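Local coordinates for protein D-psicose 3-epimerase (Agrobacterium tumefaciens, PDB 2HK0) that probably interconverts D-fructose and D-psicose by metal-dependent epimerisation at C3 of the free, non-phosphorylated ketohexose, at residues A[92-97]-A[151-156]; A[111-116]-A[165-170]; A[188-193]-A[198-203]; A[181-186]-A[218-223]. One frame throughout, in Å; residues are numbered along the deposited sequence.

Contact 1 (A[92-97]-A[151-156])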
loop_
_atom_site.group_PDB
_atom_site.type_symbol
_atom_site.label_atom_id
_atom_site.label_comp_id
_atom_site.label_asym_id
_atom_site.label_seq_id
_atom_site.Cartn_x
_atom_site.Cartn_y
_atom_site.Cartn_z
ATOM N N LYS A 92 6.475 22.450 34.870
ATOM C CA LYS A 92 7.686 22.987 34.253
ATOM C C LYS A 92 7.616 22.809 32.742
ATOM O O LYS A 92 7.983 21.755 32.228
ATOM C CB LYS A 92 8.933 22.269 34.790
ATOM C CG LYS A 92 9.078 22.334 36.295
ATOM C CD LYS A 92 10.354 21.657 36.764
ATOM C CE LYS A 92 10.467 21.691 38.282
ATOM N NZ LYS A 92 11.698 20.989 38.736
ATOM N N ASN A 93 7.130 23.827 32.038
ATOM C CA ASN A 93 7.022 23.751 30.585
ATOM C C ASN A 93 6.987 25.150 30.019
ATOM O O ASN A 93 6.700 26.110 30.742
ATOM C CB ASN A 93 5.761 22.994 30.175
ATOM C CG ASN A 93 4.496 23.757 30.496
ATOM O OD1 ASN A 93 4.212 24.797 29.892
ATOM N ND2 ASN A 93 3.725 23.246 31.448
ATOM N N LEU A 94 7.249 25.259 28.720
ATOM C CA LEU A 94 7.312 26.551 28.041
ATOM C C LEU A 94 6.018 27.089 27.443
ATOM O O LEU A 94 5.986 28.208 26.936
ATOM C CB LEU A 94 8.368 26.482 26.932
ATOM C CG LEU A 94 9.705 25.847 27.325
ATOM C CD1 LEU A 94 10.566 25.616 26.097
ATOM C CD2 LEU A 94 10.406 26.744 28.334
ATOM N N SER A 95 4.941 26.328 27.489
ATOM C CA SER A 95 3.730 26.836 26.872
ATOM C C SER A 95 2.675 27.311 27.860
ATOM O O SER A 95 1.706 27.927 27.449
ATOM C CB SER A 95 3.113 25.772 25.961
ATOM O OG SER A 95 2.570 24.720 26.737
ATOM N N SER A 96 2.848 27.021 29.146
ATOM C CA SER A 96 1.846 27.422 30.134
ATOM C C SER A 96 1.514 28.911 30.207
ATOM O O SER A 96 2.364 29.774 29.986
ATOM C CB SER A 96 2.250 26.956 31.539
ATOM O OG SER A 96 1.315 27.437 32.495
ATOM N N GLU A 97 0.255 29.199 30.520
ATOM C CA GLU A 97 -0.203 30.577 30.669
ATOM C C GLU A 97 0.491 31.194 31.879
ATOM O O GLU A 97 0.772 32.388 31.907
ATOM C CB GLU A 97 -1.715 30.616 30.897
ATOM C CG GLU A 97 -2.530 30.816 29.642
ATOM C CD GLU A 97 -4.002 31.100 29.930
ATOM O OE1 GLU A 97 -4.288 31.983 30.775
ATOM O OE2 GLU A 97 -4.872 30.448 29.303
ATOM N N GLU A 151 7.715 31.371 21.625
ATOM C CA GLU A 151 8.541 32.269 22.421
ATOM C C GLU A 151 9.432 31.499 23.393
ATOM O O GLU A 151 10.618 31.779 23.499
ATOM C CB GLU A 151 7.653 33.252 23.195
ATOM C CG GLU A 151 8.364 34.523 23.611
ATOM C CD GLU A 151 7.388 35.635 23.984
ATOM O OE1 GLU A 151 6.773 35.550 25.075
ATOM O OE2 GLU A 151 7.228 36.585 23.175
ATOM N N GLY A 152 8.868 30.533 24.110
ATOM C CA GLY A 152 9.672 29.758 25.043
ATOM C C GLY A 152 10.830 29.027 24.369
ATOM O O GLY A 152 11.944 28.999 24.897
ATOM N N ILE A 153 10.587 28.432 23.202
ATOM C CA ILE A 153 11.643 27.699 22.486
ATOM C C ILE A 153 12.700 28.670 21.978
ATOM O O ILE A 153 13.903 28.429 22.091
ATOM C CB ILE A 153 11.060 26.898 21.282
ATOM C CG1 ILE A 153 10.180 25.746 21.796
ATOM C CG2 ILE A 153 12.183 26.367 20.405
ATOM C CD1 ILE A 153 10.922 24.697 22.633
ATOM N N ASN A 154 12.240 29.769 21.402
ATOM C CA ASN A 154 13.139 30.795 20.905
ATOM C C ASN A 154 14.090 31.198 22.055
ATOM O O ASN A 154 15.293 31.332 21.858
ATOM C CB ASN A 154 12.310 32.004 20.443
ATOM C CG ASN A 154 13.165 33.164 19.986
ATOM O OD1 ASN A 154 13.458 33.314 18.797
ATOM N ND2 ASN A 154 13.578 33.986 20.928
ATOM N N GLY A 155 13.532 31.348 23.251
ATOM C CA GLY A 155 14.306 31.753 24.418
ATOM C C GLY A 155 15.329 30.802 25.015
ATOM O O GLY A 155 16.127 31.225 25.858
ATOM N N ILE A 156 15.312 29.520 24.645
ATOM C CA ILE A 156 16.317 28.598 25.177
ATOM C C ILE A 156 17.236 28.129 24.052
ATOM O O ILE A 156 18.242 27.447 24.297
ATOM C CB ILE A 156 15.689 27.322 25.835
ATOM C CG1 ILE A 156 14.724 26.635 24.858
ATOM C CG2 ILE A 156 14.967 27.686 27.120
ATOM C CD1 ILE A 156 14.418 25.190 25.234
#

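Contact 2 (A[111-116]-A[165-170])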
loop_
_atom_site.group_PDB
_atom_site.type_symbol
_atom_site.label_atom_id
_atom_site.label_comp_id
_atom_site.label_asym_id
_atom_site.label_seq_id
_atom_site.Cartn_x
_atom_site.Cartn_y
_atom_site.Cartn_z
ATOM N N ARG A 111 19.132 23.569 32.845
ATOM C CA ARG A 111 19.806 22.572 33.675
ATOM C C ARG A 111 19.980 21.242 32.926
ATOM O O ARG A 111 21.068 20.649 32.899
ATOM C CB ARG A 111 18.994 22.337 34.952
ATOM C CG ARG A 111 19.551 21.256 35.854
ATOM C CD ARG A 111 18.537 20.904 36.924
ATOM N NE ARG A 111 19.092 20.031 37.952
ATOM C CZ ARG A 111 18.346 19.343 38.812
ATOM N NH1 ARG A 111 17.023 19.432 38.749
ATOM N NH2 ARG A 111 18.918 18.582 39.740
ATOM N N THR A 112 18.896 20.773 32.318
ATOM C CA THR A 112 18.928 19.515 31.585
ATOM C C THR A 112 19.898 19.594 30.413
ATOM O O THR A 112 20.686 18.688 30.192
ATOM C CB THR A 112 17.519 19.159 31.066
ATOM O OG1 THR A 112 16.611 19.110 32.171
ATOM C CG2 THR A 112 17.516 17.817 30.388
ATOM N N LEU A 113 19.839 20.685 29.660
ATOM C CA LEU A 113 20.723 20.868 28.508
ATOM C C LEU A 113 22.205 20.845 28.924
ATOM O O LEU A 113 23.045 20.271 28.227
ATOM C CB LEU A 113 20.387 22.198 27.816
ATOM C CG LEU A 113 19.619 22.320 26.489
ATOM C CD1 LEU A 113 18.849 21.076 26.158
ATOM C CD2 LEU A 113 18.698 23.540 26.555
ATOM N N SER A 114 22.530 21.475 30.056
ATOM C CA SER A 114 23.910 21.485 30.535
ATOM C C SER A 114 24.351 20.058 30.858
ATOM O O SER A 114 25.463 19.647 30.527
ATOM C CB SER A 114 24.046 22.352 31.792
ATOM O OG SER A 114 23.732 23.708 31.501
ATOM N N ASN A 115 23.477 19.301 31.507
ATOM C CA ASN A 115 23.810 17.926 31.858
ATOM C C ASN A 115 23.928 17.061 30.599
ATOM O O ASN A 115 24.826 16.229 30.492
ATOM C CB ASN A 115 22.761 17.361 32.815
ATOM C CG ASN A 115 22.849 17.987 34.200
ATOM O OD1 ASN A 115 23.935 18.324 34.661
ATOM N ND2 ASN A 115 21.712 18.137 34.864
ATOM N N VAL A 116 23.025 17.290 29.648
ATOM C CA VAL A 116 23.000 16.567 28.379
ATOM C C VAL A 116 24.336 16.722 27.644
ATOM O O VAL A 116 24.858 15.767 27.052
ATOM C CB VAL A 116 21.833 17.109 27.519
ATOM C CG1 VAL A 116 22.132 16.970 26.059
ATOM C CG2 VAL A 116 20.528 16.376 27.909
ATOM N N ILE A 165 23.891 21.836 20.626
ATOM C CA ILE A 165 22.700 21.000 20.708
ATOM C C ILE A 165 21.553 21.488 19.819
ATOM O O ILE A 165 21.228 22.672 19.819
ATOM C CB ILE A 165 22.175 20.953 22.188
ATOM C CG1 ILE A 165 23.202 20.249 23.086
ATOM C CG2 ILE A 165 20.774 20.275 22.255
ATOM C CD1 ILE A 165 22.821 20.211 24.585
ATOM N N ASN A 166 20.948 20.565 19.070
ATOM C CA ASN A 166 19.790 20.873 18.231
ATOM C C ASN A 166 18.544 20.448 19.000
ATOM O O ASN A 166 18.522 19.364 19.578
ATOM C CB ASN A 166 19.837 20.098 16.904
ATOM C CG ASN A 166 20.842 20.684 15.929
ATOM O OD1 ASN A 166 20.883 21.890 15.732
ATOM N ND2 ASN A 166 21.658 19.833 15.317
ATOM N N LEU A 167 17.528 21.311 19.017
ATOM C CA LEU A 167 16.258 21.049 19.684
ATOM C C LEU A 167 15.287 20.591 18.588
ATOM O O LEU A 167 14.996 21.342 17.649
ATOM C CB LEU A 167 15.748 22.340 20.346
ATOM C CG LEU A 167 16.728 22.941 21.372
ATOM C CD1 LEU A 167 16.241 24.295 21.862
ATOM C CD2 LEU A 167 16.882 21.961 22.539
ATOM N N CYS A 168 14.790 19.362 18.697
ATOM C CA CYS A 168 13.881 18.827 17.684
ATOM C C CYS A 168 12.459 18.729 18.219
ATOM O O CYS A 168 12.187 17.956 19.140
ATOM C CB CYS A 168 14.386 17.462 17.222
ATOM S SG CYS A 168 16.086 17.563 16.588
ATOM N N ILE A 169 11.570 19.526 17.627
ATOM C CA ILE A 169 10.162 19.629 18.011
ATOM C C ILE A 169 9.343 18.501 17.411
ATOM O O ILE A 169 9.145 18.446 16.194
ATOM C CB ILE A 169 9.580 20.974 17.529
ATOM C CG1 ILE A 169 10.544 22.107 17.914
ATOM C CG2 ILE A 169 8.180 21.198 18.123
ATOM C CD1 ILE A 169 10.828 22.217 19.407
ATOM N N GLU A 170 8.841 17.620 18.272
ATOM C CA GLU A 170 8.086 16.463 17.791
ATOM C C GLU A 170 6.632 16.746 17.480
ATOM O O GLU A 170 5.918 17.348 18.282
ATOM C CB GLU A 170 8.185 15.308 18.800
ATOM C CG GLU A 170 7.559 13.989 18.324
ATOM C CD GLU A 170 7.823 12.823 19.287
ATOM O OE1 GLU A 170 8.050 13.080 20.490
ATOM O OE2 GLU A 170 7.788 11.651 18.846
#

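Contact 3 (A[188-193]-A[198-203])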
loop_
_atom_site.group_PDB
_atom_site.type_symbol
_atom_site.label_atom_id
_atom_site.label_comp_id
_atom_site.label_asym_id
_atom_site.label_seq_id
_atom_site.Cartn_x
_atom_site.Cartn_y
_atom_site.Cartn_z
ATOM N N ALA A 188 5.855 25.222 10.316
ATOM C CA ALA A 188 5.449 26.617 10.524
ATOM C C ALA A 188 5.952 27.076 11.884
ATOM O O ALA A 188 6.473 28.177 12.029
ATOM C CB ALA A 188 3.925 26.759 10.445
ATOM N N PHE A 189 5.807 26.212 12.879
ATOM C CA PHE A 189 6.247 26.532 14.225
ATOM C C PHE A 189 7.757 26.805 14.253
ATOM O O PHE A 189 8.203 27.783 14.844
ATOM C CB PHE A 189 5.902 25.372 15.169
ATOM C CG PHE A 189 6.367 25.575 16.581
ATOM C CD1 PHE A 189 7.670 25.249 16.957
ATOM C CD2 PHE A 189 5.498 26.077 17.540
ATOM C CE1 PHE A 189 8.095 25.422 18.281
ATOM C CE2 PHE A 189 5.911 26.257 18.876
ATOM C CZ PHE A 189 7.203 25.931 19.246
ATOM N N VAL A 190 8.531 25.918 13.630
ATOM C CA VAL A 190 9.975 26.056 13.579
ATOM C C VAL A 190 10.397 27.354 12.856
ATOM O O VAL A 190 11.316 28.055 13.303
ATOM C CB VAL A 190 10.597 24.796 12.917
ATOM C CG1 VAL A 190 12.066 25.027 12.547
ATOM C CG2 VAL A 190 10.496 23.631 13.900
ATOM N N LYS A 191 9.723 27.686 11.759
ATOM C CA LYS A 191 10.060 28.918 11.038
ATOM C C LYS A 191 9.787 30.139 11.921
ATOM O O LYS A 191 10.539 31.107 11.898
ATOM C CB LYS A 191 9.265 29.007 9.740
ATOM C CG LYS A 191 9.808 28.090 8.651
ATOM C CD LYS A 191 8.953 28.149 7.396
ATOM C CE LYS A 191 9.557 27.324 6.269
ATOM N NZ LYS A 191 8.697 27.423 5.040
ATOM N N ASP A 192 8.705 30.088 12.692
ATOM C CA ASP A 192 8.372 31.169 13.608
ATOM C C ASP A 192 9.416 31.313 14.707
ATOM O O ASP A 192 9.675 32.422 15.182
ATOM C CB ASP A 192 7.026 30.932 14.279
ATOM C CG ASP A 192 5.894 31.578 13.530
ATOM O OD1 ASP A 192 6.181 32.466 12.694
ATOM O OD2 ASP A 192 4.723 31.212 13.779
ATOM N N VAL A 193 9.993 30.198 15.141
ATOM C CA VAL A 193 10.994 30.297 16.182
ATOM C C VAL A 193 12.204 31.044 15.625
ATOM O O VAL A 193 12.812 31.846 16.327
ATOM C CB VAL A 193 11.422 28.910 16.711
ATOM C CG1 VAL A 193 12.710 29.039 17.524
ATOM C CG2 VAL A 193 10.297 28.327 17.596
ATOM N N VAL A 198 16.886 24.763 15.812
ATOM C CA VAL A 198 15.573 24.254 16.199
ATOM C C VAL A 198 15.061 23.589 14.927
ATOM O O VAL A 198 14.989 24.216 13.865
ATOM C CB VAL A 198 14.623 25.370 16.680
ATOM C CG1 VAL A 198 13.244 24.789 16.980
ATOM C CG2 VAL A 198 15.195 26.019 17.968
ATOM N N LYS A 199 14.722 22.308 15.052
ATOM C CA LYS A 199 14.305 21.477 13.933
ATOM C C LYS A 199 12.970 20.775 14.168
ATOM O O LYS A 199 12.461 20.717 15.295
ATOM C CB LYS A 199 15.374 20.397 13.702
ATOM C CG LYS A 199 16.799 20.923 13.524
ATOM C CD LYS A 199 16.941 21.642 12.195
ATOM C CE LYS A 199 18.252 22.429 12.105
ATOM N NZ LYS A 199 19.423 21.572 12.397
ATOM N N VAL A 200 12.422 20.216 13.094
ATOM C CA VAL A 200 11.170 19.489 13.181
ATOM C C VAL A 200 11.502 18.023 13.402
ATOM O O VAL A 200 12.520 17.527 12.909
ATOM C CB VAL A 200 10.335 19.613 11.880
ATOM C CG1 VAL A 200 9.097 18.732 11.968
ATOM C CG2 VAL A 200 9.898 21.068 11.680
HETATM N N MSE A 201 10.640 17.335 14.141
HETATM C CA MSE A 201 10.832 15.909 14.411
HETATM C C MSE A 201 9.553 15.145 14.087
HETATM O O MSE A 201 8.465 15.521 14.541
HETATM C CB MSE A 201 11.193 15.718 15.876
HETATM C CG MSE A 201 11.267 14.304 16.305
HETATM SE SE MSE A 201 11.748 14.205 18.174
HETATM C CE MSE A 201 11.280 12.328 18.465
ATOM N N LEU A 202 9.677 14.080 13.298
ATOM C CA LEU A 202 8.516 13.269 12.913
ATOM C C LEU A 202 8.616 11.854 13.483
ATOM O O LEU A 202 9.710 11.337 13.722
ATOM C CB LEU A 202 8.389 13.208 11.381
ATOM C CG LEU A 202 8.234 14.570 10.695
ATOM C CD1 LEU A 202 8.120 14.392 9.170
ATOM C CD2 LEU A 202 6.998 15.281 11.260
ATOM N N ASP A 203 7.463 11.217 13.650
ATOM C CA ASP A 203 7.388 9.885 14.250
ATOM C C ASP A 203 6.332 9.080 13.464
ATOM O O ASP A 203 5.180 9.507 13.365
ATOM C CB ASP A 203 6.986 10.088 15.711
ATOM C CG ASP A 203 6.882 8.802 16.492
ATOM O OD1 ASP A 203 6.441 7.782 15.917
ATOM O OD2 ASP A 203 7.209 8.828 17.697
#

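Contact 4 (A[181-186]-A[218-223])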
loop_
_atom_site.group_PDB
_atom_site.type_symbol
_atom_site.label_atom_id
_atom_site.label_comp_id
_atom_site.label_asym_id
_atom_site.label_seq_id
_atom_site.Cartn_x
_atom_site.Cartn_y
_atom_site.Cartn_z
ATOM N N ASN A 181 0.237 18.823 15.047
ATOM C CA ASN A 181 -0.231 17.476 14.704
ATOM C C ASN A 181 0.214 17.059 13.319
ATOM O O ASN A 181 0.109 15.889 12.935
ATOM C CB ASN A 181 -1.755 17.436 14.715
ATOM C CG ASN A 181 -2.326 17.718 16.076
ATOM O OD1 ASN A 181 -3.253 18.504 16.213
ATOM N ND2 ASN A 181 -1.769 17.077 17.098
ATOM N N THR A 182 0.735 18.022 12.587
ATOM C CA THR A 182 1.139 17.812 11.214
ATOM C C THR A 182 2.559 18.304 10.890
ATOM O O THR A 182 3.032 19.274 11.488
ATOM C CB THR A 182 0.092 18.558 10.353
ATOM O OG1 THR A 182 -0.849 17.620 9.812
ATOM C CG2 THR A 182 0.732 19.384 9.337
ATOM N N ALA A 183 3.236 17.648 9.946
ATOM C CA ALA A 183 4.565 18.094 9.554
ATOM C C ALA A 183 4.485 19.578 9.118
ATOM O O ALA A 183 5.336 20.377 9.471
ATOM C CB ALA A 183 5.101 17.222 8.405
ATOM N N ALA A 184 3.439 19.944 8.379
ATOM C CA ALA A 184 3.288 21.329 7.916
ATOM C C ALA A 184 3.154 22.285 9.100
ATOM O O ALA A 184 3.683 23.394 9.067
ATOM C CB ALA A 184 2.074 21.450 6.995
ATOM N N GLU A 185 2.443 21.866 10.144
ATOM C CA GLU A 185 2.295 22.709 11.329
ATOM C C GLU A 185 3.638 22.779 12.056
ATOM O O GLU A 185 4.012 23.831 12.583
ATOM C CB GLU A 185 1.228 22.142 12.273
ATOM C CG GLU A 185 -0.194 22.203 11.739
ATOM C CD GLU A 185 -1.213 21.662 12.732
ATOM O OE1 GLU A 185 -0.954 20.607 13.348
ATOM O OE2 GLU A 185 -2.278 22.285 12.894
ATOM N N GLY A 186 4.358 21.653 12.083
ATOM C CA GLY A 186 5.653 21.606 12.745
ATOM C C GLY A 186 6.620 22.560 12.067
ATOM O O GLY A 186 7.332 23.319 12.724
ATOM N N ILE A 218 7.307 14.012 5.030
ATOM C CA ILE A 218 8.764 14.001 5.151
ATOM C C ILE A 218 9.386 15.051 4.245
ATOM O O ILE A 218 10.297 15.774 4.644
ATOM C CB ILE A 218 9.309 12.604 4.816
ATOM C CG1 ILE A 218 8.935 11.657 5.959
ATOM C CG2 ILE A 218 10.824 12.652 4.595
ATOM C CD1 ILE A 218 9.205 10.181 5.686
ATOM N N ARG A 219 8.874 15.151 3.026
ATOM C CA ARG A 219 9.385 16.135 2.099
ATOM C C ARG A 219 9.039 17.539 2.595
ATOM O O ARG A 219 9.809 18.473 2.398
ATOM C CB ARG A 219 8.784 15.903 0.719
ATOM C CG ARG A 219 9.808 15.582 -0.324
ATOM C CD ARG A 219 9.541 14.256 -0.971
ATOM N NE ARG A 219 8.117 14.032 -1.164
ATOM C CZ ARG A 219 7.602 12.843 -1.435
ATOM N NH1 ARG A 219 8.408 11.798 -1.553
ATOM N NH2 ARG A 219 6.286 12.698 -1.533
ATOM N N THR A 220 7.872 17.683 3.227
ATOM C CA THR A 220 7.454 18.978 3.759
ATOM C C THR A 220 8.454 19.398 4.831
ATOM O O THR A 220 8.874 20.554 4.888
ATOM C CB THR A 220 6.035 18.897 4.363
ATOM O OG1 THR A 220 5.083 18.769 3.306
ATOM C CG2 THR A 220 5.714 20.139 5.164
ATOM N N ALA A 221 8.846 18.456 5.679
ATOM C CA ALA A 221 9.823 18.757 6.730
ATOM C C ALA A 221 11.126 19.149 6.053
ATOM O O ALA A 221 11.812 20.082 6.480
ATOM C CB ALA A 221 10.046 17.529 7.620
ATOM N N GLY A 222 11.463 18.409 5.001
ATOM C CA GLY A 222 12.658 18.674 4.221
ATOM C C GLY A 222 13.923 18.989 4.999
ATOM O O GLY A 222 14.325 18.238 5.885
ATOM N N PRO A 223 14.574 20.113 4.689
ATOM C CA PRO A 223 15.808 20.505 5.375
ATOM C C PRO A 223 15.651 20.700 6.881
ATOM O O PRO A 223 16.641 20.675 7.605
ATOM C CB PRO A 223 16.200 21.803 4.658
ATOM C CG PRO A 223 15.575 21.637 3.282
ATOM C CD PRO A 223 14.217 21.104 3.653
#

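Contact 1 (A[92-97]-A[151-156])
Leu94, in the loop that leads from strand 81-85 to helix 99-118, packs against helix 142-162 in a buried, wholly apolar contact on the outer layer of the barrel. One methyl does most of the work. Leu94 CD1 meets Ile153 CD1 at 3.6 Å, the two side chains crossing at about a right angle, and lies 4.0 Å from Ile156 CD1. The same methyl rests on the helix backbone, 3.8 Å from Gly152 C. Gly152, with no side chain, lets the loop come this close: Leu94 CB is 4.0 Å from Gly152 CA. Ile156 holds its CG1 branch between its own backbone N and carbonyl carbon (chi1 53°), which sends CD1 toward the leucine.

The loop is shaped from within by Asn93. Its OD1 accepts two backbone N-H groups in the plane of its amide, from Ser95 N at 2.9 Å and from Ser96 N at 2.7 Å, while ND2 donates to Ser89 O. Phe109 of helix 99-118 touches both Leu94 and Ile156, and Ile153 reaches on to Ile169 of strand 166-170. The Asx turn from Asn93 to Ser95 has Leu94 within its bend, in one of the loops that follow the C-terminal ends of the strands in a TIM barrel.

Contact 2 (A[111-116]-A[165-170])
Leu113 is the first residue of helix segment 111-116 to touch segment 165-170, and it does so with both backbone and side chain. Its carbonyl O lies 3.6 Å from Ile165 CD1, a plain van der Waals contact, and its CG is 4.3 Å from the same methyl. Farther out, Leu113 CD1 comes to 4.2 Å from CD2 of Leu167, whose side-chain end leans toward the helix. The torsions of Leu113 (chi1 -105°, chi2 19°) lie off the usual staggered values and put CD1 toward Leu167.

Three residues on, Val116 meets the same methyl of the isoleucine. Its CG1 lies 3.6 Å from Ile165 CD1, the two side chains crossing at a slant. Ile165 is extended at its end (chi2 177°), with CG1 anti to the carbonyl carbon, and this carries CD1 outward to the helix, within van der Waals contact of both Leu113 O and Val116 CG1.

Behind these side chains, Ile124 of strand 123-126 touches both Val116 and Ile165, while Ala160 of helix 142-162 lies against Leu113 and Leu167. Thr112 OG1 and Asn115 ND2 both bond to Asn61. Leu167 is fixed from the sheet side by backbone bonds to Asn197 and Lys199. Helix 99-118 therefore packs aliphatic residues against the N-terminal end of strand 166-170 and the residue just before it, the helix-on-sheet layering of the TIM barrel.

Contact 3 (A[188-193]-A[198-203])
Val190 sits over the start of strand 198-203 and makes most of the contact with its two methyls. CG2 presses on Val200 CG2 at 3.4 Å, tighter than usual for two methyl carbons, with the side chains slanted across each other. It also lies 3.8 Å from Lys199 O and 4.3 Å from Val198 CG1. The other methyl, CG1, stands anti to the backbone N (chi1 167°) and touches Val198 O at 3.3 Å, so the helix rests on strand backbone as well as on side chains. One turn on, Val193 CG1 meets Val198 CG2 at 3.9 Å, the pair crossing at about a right angle.

The two axes run nearly antiparallel, at 170° and 8.0 Å apart at their closest. This is the return half of a beta-alpha-beta crossover: strand 166-170, helix 183-193 and strand 198-203 form the unit, and both strands lie side by side in the eight-stranded parallel barrel.

Farther out, Ile153 of helix 142-162 lies against Phe189, Val193 and Val198, closing one flank of the valine cluster, and Leu224 covers Val190. Strand 198-203 is held by backbone hydrogen bonds that Lys199 and Met201, a selenomethionine here, share with strand 166-170. At its C-terminal end Asp203 caps the following helix by accepting from Phe205 N through OD1, while its OD2 lies close to the carboxylates of Glu170 and Glu264, probably part of the metal site as in relatives.

Contact 4 (A[181-186]-A[218-223])
Thr220 and the first turn of helix 183-193 make up the van der Waals part of this contact, which is small and partly open. The methyl CG2 of Thr220 does the touching: it lies 3.9 Å from Ala184 CA and equally far from Ala184 N, and 4.4 Å from Ala183 CB. That methyl stands anti to the threonine's own N, which turns it over the neighbouring helix and leaves OG1 on the other branch, bonded back to Asp216 O in its own helix. Alanines at 183 and 184 keep the approach low, with Ala183 and Ala221 CA atoms 6.0 Å apart.

No hydrogen bond crosses between the segments, yet polar bonds shape each side. Glu185 OE1 folds back to the N-terminal end of helix 183-193 and accepts from Asn181 N at 2.7 Å; the bond is nearly straight at the hydrogen (N-H...O 164°), and the N comes in nearly along the carboxylate's C-O axis. A second, weak bond comes from Thr182 N. Glu211 OE2 accepts from Ala183 N, the first helical residue. On the other side, Gly222 leaves helical geometry with a positive phi of 44°, and Arg219 pairs with Asp216 and Asp254.

Leu202 of strand 198-203 lies beneath both helices, against Ala183 and Ala221. Helix 245-254 packs on Ile218. Trp280 of the second subunit packs on Asn181, and Arg281 of that subunit on Thr182 and Glu185.

In the fold
Contacts 1, 2 and 3 are buried, while contact 4 is shallower and partly open. Contacts 2 and 3 bring helices onto adjacent strands of the barrel, 166-170 and 198-203, joined by backbone hydrogen bonds such as Ile169 N to Lys199 O. Contact 1 sits farther out, where a loop meets helix 142-162, and that helix ties it to both contacts 2 and 3. Contacts 3 and 4 share helix 183-193, and Leu202 bridges them. All four cross by apolar packing: branched aliphatics in the interior, a threonine methyl on alanines at a partly exposed edge.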